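Uncharacterized protein (Bacteroides eggerthii, PDB 4FTD) is of unknown function but, with its six-bladed beta-propeller and immunoglobulin-like domain, may take part in carbohydrate metabolism. Local coordinates at residues V111-S125 against S438-E450. Sequence-based numbering, arbitrary orientation.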
loop_
_atom_site.group_PDB
_atom_site.type_symbol
_atom_site.label_atom_id
_atom_site.label_comp_id
_atom_site.label_asym_id
_atom_site.label_seq_id
_atom_site.Cartn_x
_atom_site.Cartn_y
_atom_site.Cartn_z
ATOM N N VAL A 111 7.514 1.357 -17.467
ATOM C CA VAL A 111 6.494 1.687 -16.470
ATOM C C VAL A 111 6.860 1.015 -15.156
ATOM O O VAL A 111 7.531 -0.016 -15.142
ATOM C CB VAL A 111 5.078 1.301 -16.942
ATOM C CG1 VAL A 111 4.707 2.099 -18.183
ATOM C CG2 VAL A 111 5.003 -0.188 -17.232
ATOM N N PHE A 112 6.436 1.624 -14.053
ATOM C CA PHE A 112 6.823 1.199 -12.715
ATOM C C PHE A 112 5.654 1.177 -11.759
ATOM O O PHE A 112 4.608 1.746 -12.025
ATOM C CB PHE A 112 7.923 2.124 -12.198
ATOM C CG PHE A 112 9.132 2.153 -13.082
ATOM C CD1 PHE A 112 10.032 1.097 -13.073
ATOM C CD2 PHE A 112 9.346 3.200 -13.959
ATOM C CE1 PHE A 112 11.139 1.091 -13.914
ATOM C CE2 PHE A 112 10.448 3.198 -14.825
ATOM C CZ PHE A 112 11.349 2.137 -14.794
ATOM N N GLY A 113 5.853 0.483 -10.649
ATOM C CA GLY A 113 4.883 0.412 -9.589
ATOM C C GLY A 113 3.734 -0.540 -9.857
ATOM O O GLY A 113 3.806 -1.405 -10.711
ATOM N N ALA A 114 2.689 -0.380 -9.058
ATOM C CA ALA A 114 1.465 -1.160 -9.131
ATOM C C ALA A 114 0.509 -0.534 -10.133
ATOM O O ALA A 114 0.526 0.673 -10.364
ATOM C CB ALA A 114 0.796 -1.186 -7.772
ATOM N N ASP A 115 -0.328 -1.362 -10.736
ATOM C CA ASP A 115 -1.378 -0.864 -11.598
ATOM C C ASP A 115 -2.655 -0.812 -10.764
ATOM O O ASP A 115 -3.374 -1.805 -10.612
ATOM C CB ASP A 115 -1.546 -1.752 -12.790
ATOM C CG ASP A 115 -2.458 -1.160 -13.829
ATOM O OD1 ASP A 115 -3.222 -0.213 -13.536
ATOM O OD2 ASP A 115 -2.391 -1.668 -14.948
ATOM N N PHE A 116 -2.933 0.377 -10.250
ATOM C CA PHE A 116 -4.101 0.599 -9.403
ATOM C C PHE A 116 -5.428 0.568 -10.153
ATOM O O PHE A 116 -6.473 0.557 -9.523
ATOM C CB PHE A 116 -3.941 1.882 -8.615
ATOM C CG PHE A 116 -2.824 1.818 -7.625
ATOM C CD1 PHE A 116 -2.983 1.109 -6.446
ATOM C CD2 PHE A 116 -1.604 2.439 -7.876
ATOM C CE1 PHE A 116 -1.960 1.043 -5.513
ATOM C CE2 PHE A 116 -0.577 2.378 -6.948
ATOM C CZ PHE A 116 -0.756 1.676 -5.763
ATOM N N GLU A 117 -5.370 0.503 -11.482
ATOM C CA GLU A 117 -6.567 0.355 -12.336
ATOM C C GLU A 117 -7.033 -1.108 -12.442
ATOM O O GLU A 117 -8.064 -1.367 -13.060
ATOM C CB GLU A 117 -6.276 0.823 -13.765
ATOM C CG GLU A 117 -5.673 2.200 -13.923
ATOM C CD GLU A 117 -6.720 3.274 -14.013
ATOM O OE1 GLU A 117 -7.519 3.399 -13.058
ATOM O OE2 GLU A 117 -6.725 3.982 -15.046
ATOM N N LYS A 118 -6.268 -2.052 -11.874
ATOM C CA LYS A 118 -6.562 -3.487 -11.936
ATOM C C LYS A 118 -6.614 -4.154 -10.538
ATOM O O LYS A 118 -5.934 -5.150 -10.295
ATOM C CB LYS A 118 -5.519 -4.168 -12.828
ATOM C CG LYS A 118 -5.504 -3.648 -14.263
ATOM C CD LYS A 118 -4.276 -4.147 -15.017
ATOM C CE LYS A 118 -4.495 -5.490 -15.674
ATOM N NZ LYS A 118 -5.042 -5.299 -17.060
ATOM N N PRO A 119 -7.433 -3.602 -9.619
ATOM C CA PRO A 119 -7.581 -4.215 -8.314
ATOM C C PRO A 119 -8.284 -5.557 -8.364
ATOM O O PRO A 119 -9.164 -5.753 -9.183
ATOM C CB PRO A 119 -8.472 -3.224 -7.559
ATOM C CG PRO A 119 -9.277 -2.574 -8.608
ATOM C CD PRO A 119 -8.408 -2.494 -9.821
ATOM N N THR A 120 -7.842 -6.499 -7.546
ATOM C CA THR A 120 -8.608 -7.718 -7.260
ATOM C C THR A 120 -8.920 -7.557 -5.791
ATOM O O THR A 120 -8.005 -7.476 -4.947
ATOM C CB THR A 120 -7.826 -8.998 -7.526
ATOM O OG1 THR A 120 -7.554 -9.053 -8.916
ATOM C CG2 THR A 120 -8.648 -10.240 -7.158
ATOM N N VAL A 121 -10.202 -7.449 -5.484
ATOM C CA VAL A 121 -10.671 -7.169 -4.122
ATOM C C VAL A 121 -11.335 -8.370 -3.463
ATOM O O VAL A 121 -12.177 -9.010 -4.066
ATOM C CB VAL A 121 -11.664 -5.986 -4.124
ATOM C CG1 VAL A 121 -12.128 -5.667 -2.711
ATOM C CG2 VAL A 121 -11.001 -4.752 -4.742
ATOM N N TYR A 122 -10.933 -8.660 -2.222
ATOM C CA TYR A 122 -11.592 -9.638 -1.364
ATOM C C TYR A 122 -12.136 -8.819 -0.203
ATOM O O TYR A 122 -11.396 -8.392 0.710
ATOM C CB TYR A 122 -10.622 -10.721 -0.917
ATOM C CG TYR A 122 -9.974 -11.394 -2.094
ATOM C CD1 TYR A 122 -10.676 -12.307 -2.890
ATOM C CD2 TYR A 122 -8.668 -11.096 -2.443
ATOM C CE1 TYR A 122 -10.075 -12.921 -3.990
ATOM C CE2 TYR A 122 -8.066 -11.689 -3.537
ATOM C CZ TYR A 122 -8.756 -12.591 -4.305
ATOM O OH TYR A 122 -8.057 -13.149 -5.345
ATOM N N ASN A 123 -13.436 -8.575 -0.262
ATOM C CA ASN A 123 -14.110 -7.645 0.624
ATOM C C ASN A 123 -14.871 -8.274 1.781
ATOM O O ASN A 123 -15.756 -9.087 1.561
ATOM C CB ASN A 123 -15.086 -6.826 -0.184
ATOM C CG ASN A 123 -15.755 -5.754 0.652
ATOM O OD1 ASN A 123 -15.154 -5.184 1.555
ATOM N ND2 ASN A 123 -16.982 -5.458 0.326
ATOM N N PHE A 124 -14.517 -7.858 2.997
ATOM C CA PHE A 124 -15.227 -8.270 4.233
ATOM C C PHE A 124 -15.680 -7.029 5.010
ATOM O O PHE A 124 -15.566 -6.980 6.236
ATOM C CB PHE A 124 -14.416 -9.265 5.064
ATOM C CG PHE A 124 -14.132 -10.531 4.301
ATOM C CD1 PHE A 124 -13.063 -10.577 3.398
ATOM C CD2 PHE A 124 -14.999 -11.614 4.377
ATOM C CE1 PHE A 124 -12.838 -11.682 2.623
ATOM C CE2 PHE A 124 -14.781 -12.731 3.601
ATOM C CZ PHE A 124 -13.706 -12.771 2.714
ATOM N N SER A 125 -16.238 -6.081 4.246
ATOM C CA SER A 125 -16.764 -4.807 4.751
ATOM C C SER A 125 -18.075 -4.518 4.064
ATOM O O SER A 125 -18.480 -5.280 3.192
ATOM C CB SER A 125 -15.775 -3.651 4.535
ATOM O OG SER A 125 -15.716 -3.189 3.184
ATOM N N SER A 438 -16.815 -1.441 10.660
ATOM C CA SER A 438 -16.962 -1.412 9.197
ATOM C C SER A 438 -16.495 -2.705 8.551
ATOM O O SER A 438 -17.057 -3.123 7.584
ATOM C CB SER A 438 -16.201 -0.277 8.577
ATOM O OG SER A 438 -16.625 0.947 9.106
ATOM N N GLY A 439 -15.436 -3.325 9.065
ATOM C CA GLY A 439 -14.934 -4.574 8.515
ATOM C C GLY A 439 -13.532 -4.409 7.914
ATOM O O GLY A 439 -12.826 -3.488 8.250
ATOM N N PHE A 440 -13.156 -5.309 7.011
ATOM C CA PHE A 440 -11.824 -5.304 6.419
ATOM C C PHE A 440 -11.840 -5.648 4.944
ATOM O O PHE A 440 -12.811 -6.207 4.469
ATOM C CB PHE A 440 -10.875 -6.202 7.203
ATOM C CG PHE A 440 -11.110 -7.704 7.082
ATOM C CD1 PHE A 440 -10.580 -8.423 6.023
ATOM C CD2 PHE A 440 -11.795 -8.408 8.093
ATOM C CE1 PHE A 440 -10.782 -9.807 5.919
ATOM C CE2 PHE A 440 -11.980 -9.772 8.010
ATOM C CZ PHE A 440 -11.455 -10.475 6.935
ATOM N N VAL A 441 -10.757 -5.322 4.248
ATOM C CA VAL A 441 -10.616 -5.577 2.801
ATOM C C VAL A 441 -9.161 -5.966 2.502
ATOM O O VAL A 441 -8.206 -5.531 3.203
ATOM C CB VAL A 441 -11.067 -4.340 1.973
ATOM C CG1 VAL A 441 -10.126 -3.160 2.151
ATOM C CG2 VAL A 441 -11.199 -4.635 0.485
ATOM N N ILE A 442 -8.989 -6.858 1.515
ATOM C CA ILE A 442 -7.710 -7.130 0.915
ATOM C C ILE A 442 -7.818 -6.712 -0.565
ATOM O O ILE A 442 -8.707 -7.188 -1.266
ATOM C CB ILE A 442 -7.357 -8.607 0.984
ATOM C CG1 ILE A 442 -7.279 -9.072 2.452
ATOM C CG2 ILE A 442 -6.036 -8.852 0.215
ATOM C CD1 ILE A 442 -7.346 -10.585 2.614
ATOM N N CYS A 443 -6.933 -5.816 -1.017
ATOM C CA CYS A 443 -6.903 -5.338 -2.401
ATOM C C CYS A 443 -5.558 -5.682 -3.003
ATOM O O CYS A 443 -4.522 -5.261 -2.461
ATOM C CB CYS A 443 -7.069 -3.833 -2.434
ATOM S SG CYS A 443 -8.558 -3.288 -1.623
ATOM N N GLU A 444 -5.565 -6.450 -4.088
ATOM C CA GLU A 444 -4.342 -6.927 -4.742
ATOM C C GLU A 444 -4.211 -6.269 -6.110
ATOM O O GLU A 444 -5.201 -6.121 -6.846
ATOM C CB GLU A 444 -4.382 -8.447 -4.911
ATOM C CG GLU A 444 -4.660 -9.214 -3.620
ATOM C CD GLU A 444 -4.362 -10.707 -3.714
ATOM O OE1 GLU A 444 -4.401 -11.264 -4.830
ATOM O OE2 GLU A 444 -4.082 -11.335 -2.673
ATOM N N PHE A 445 -2.976 -5.932 -6.463
ATOM C CA PHE A 445 -2.664 -5.243 -7.712
ATOM C C PHE A 445 -1.443 -5.845 -8.390
ATOM O O PHE A 445 -0.464 -6.168 -7.725
ATOM C CB PHE A 445 -2.338 -3.779 -7.447
ATOM C CG PHE A 445 -3.403 -3.041 -6.683
ATOM C CD1 PHE A 445 -3.373 -3.004 -5.283
ATOM C CD2 PHE A 445 -4.414 -2.375 -7.334
ATOM C CE1 PHE A 445 -4.336 -2.324 -4.578
ATOM C CE2 PHE A 445 -5.369 -1.682 -6.626
ATOM C CZ PHE A 445 -5.330 -1.660 -5.245
ATOM N N PRO A 446 -1.475 -5.958 -9.715
ATOM C CA PRO A 446 -0.290 -6.420 -10.440
ATOM C C PRO A 446 0.725 -5.282 -10.669
ATOM O O PRO A 446 0.398 -4.122 -10.454
ATOM C CB PRO A 446 -0.876 -6.869 -11.784
ATOM C CG PRO A 446 -2.047 -5.961 -11.991
ATOM C CD PRO A 446 -2.619 -5.713 -10.617
ATOM N N ILE A 447 1.947 -5.614 -11.076
ATOM C CA ILE A 447 2.877 -4.591 -11.563
ATOM C C ILE A 447 2.278 -4.004 -12.867
ATOM O O ILE A 447 1.556 -4.684 -13.589
ATOM C CB ILE A 447 4.346 -5.094 -11.783
ATOM C CG1 ILE A 447 4.454 -6.205 -12.849
ATOM C CG2 ILE A 447 4.977 -5.538 -10.451
ATOM C CD1 ILE A 447 5.842 -6.348 -13.478
ATOM N N LYS A 448 2.541 -2.733 -13.131
ATOM C CA LYS A 448 2.208 -2.133 -14.414
ATOM C C LYS A 448 2.971 -2.858 -15.532
ATOM O O LYS A 448 4.082 -3.346 -15.327
ATOM C CB LYS A 448 2.582 -0.652 -14.455
ATOM C CG LYS A 448 1.721 0.290 -13.629
ATOM C CD LYS A 448 1.981 1.747 -14.030
ATOM C CE LYS A 448 1.321 2.719 -13.067
ATOM N NZ LYS A 448 1.880 2.655 -11.682
ATOM N N GLN A 449 2.344 -2.920 -16.695
ATOM C CA GLN A 449 2.885 -3.525 -17.903
ATOM C C GLN A 449 2.919 -2.446 -18.975
ATOM O O GLN A 449 2.013 -1.615 -19.011
ATOM C CB GLN A 449 1.949 -4.640 -18.364
ATOM C CG GLN A 449 1.931 -5.848 -17.457
ATOM C CD GLN A 449 3.262 -6.567 -17.458
ATOM O OE1 GLN A 449 3.945 -6.603 -18.467
ATOM N NE2 GLN A 449 3.634 -7.138 -16.326
ATOM N N GLU A 450 3.931 -2.471 -19.853
ATOM C CA GLU A 450 4.070 -1.461 -20.903
ATOM C C GLU A 450 2.821 -1.392 -21.761
ATOM O O GLU A 450 2.330 -2.428 -22.198
ATOM C CB GLU A 450 5.294 -1.704 -21.789
ATOM C CG GLU A 450 6.603 -1.404 -21.079
ATOM C CD GLU A 450 7.799 -1.247 -22.003
ATOM O OE1 GLU A 450 7.652 -1.172 -23.227
ATOM O OE2 GLU A 450 8.925 -1.162 -21.494
HETATM O O HOH W 1 8.537 -1.300 -18.102
HETATM O O HOH W 2 6.488 -2.644 -14.185
HETATM O O HOH W 3 -0.931 -4.611 -15.118
HETATM O O HOH W 4 -5.580 -7.621 -9.836
#
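Phe116 turns the edge of its ring onto Phe445. Its CD1 sits over the centre of the Phe445 ring, 3.7 Å from Phe445 CE2, with the ring planes at 62°. Pro119 CB also meets Phe445 CE2, at 3.6 Å, and Asp115 O lies at the ring edge. Tyr398 adds another edge-to-face partner for Phe445.

Lys448 reaches along the chain ahead of the Asp115 to Lys118 turn. A bend at its last torsion (chi4 65°) brings NZ to two carbonyls, Phe112 O at 2.9 Å and Ala114 O at 2.7 Å. NZ lies in the plane of the Phe112 carbonyl but stands tilted 35° out of that of Ala114. With an alanine here the carbonyls of Phe112 and Ala114 would probably lose their shared donor, and the loop would be held less firmly. Lys448 N also bonds Gly113 O.

Further on, strands 120-125 and 439-446 pair antiparallel. Phe124 and Phe440 point the same way, their rings nearly parallel but slid apart. Phe124 CB stands over the Phe440 face, 3.7 Å from its centroid, a CH-pi contact. Glu444 brings its carboxylate to the Tyr122 ring edge, with CD 3.8 Å from CE2; Lys428 forms its salt bridge. Val121 CG1 presses tightly on Val441 CG2.

Strand 120-125 thus joins three C-terminal strands in one four-stranded antiparallel blade. This is the "velcro" closure characteristic of beta-propellers.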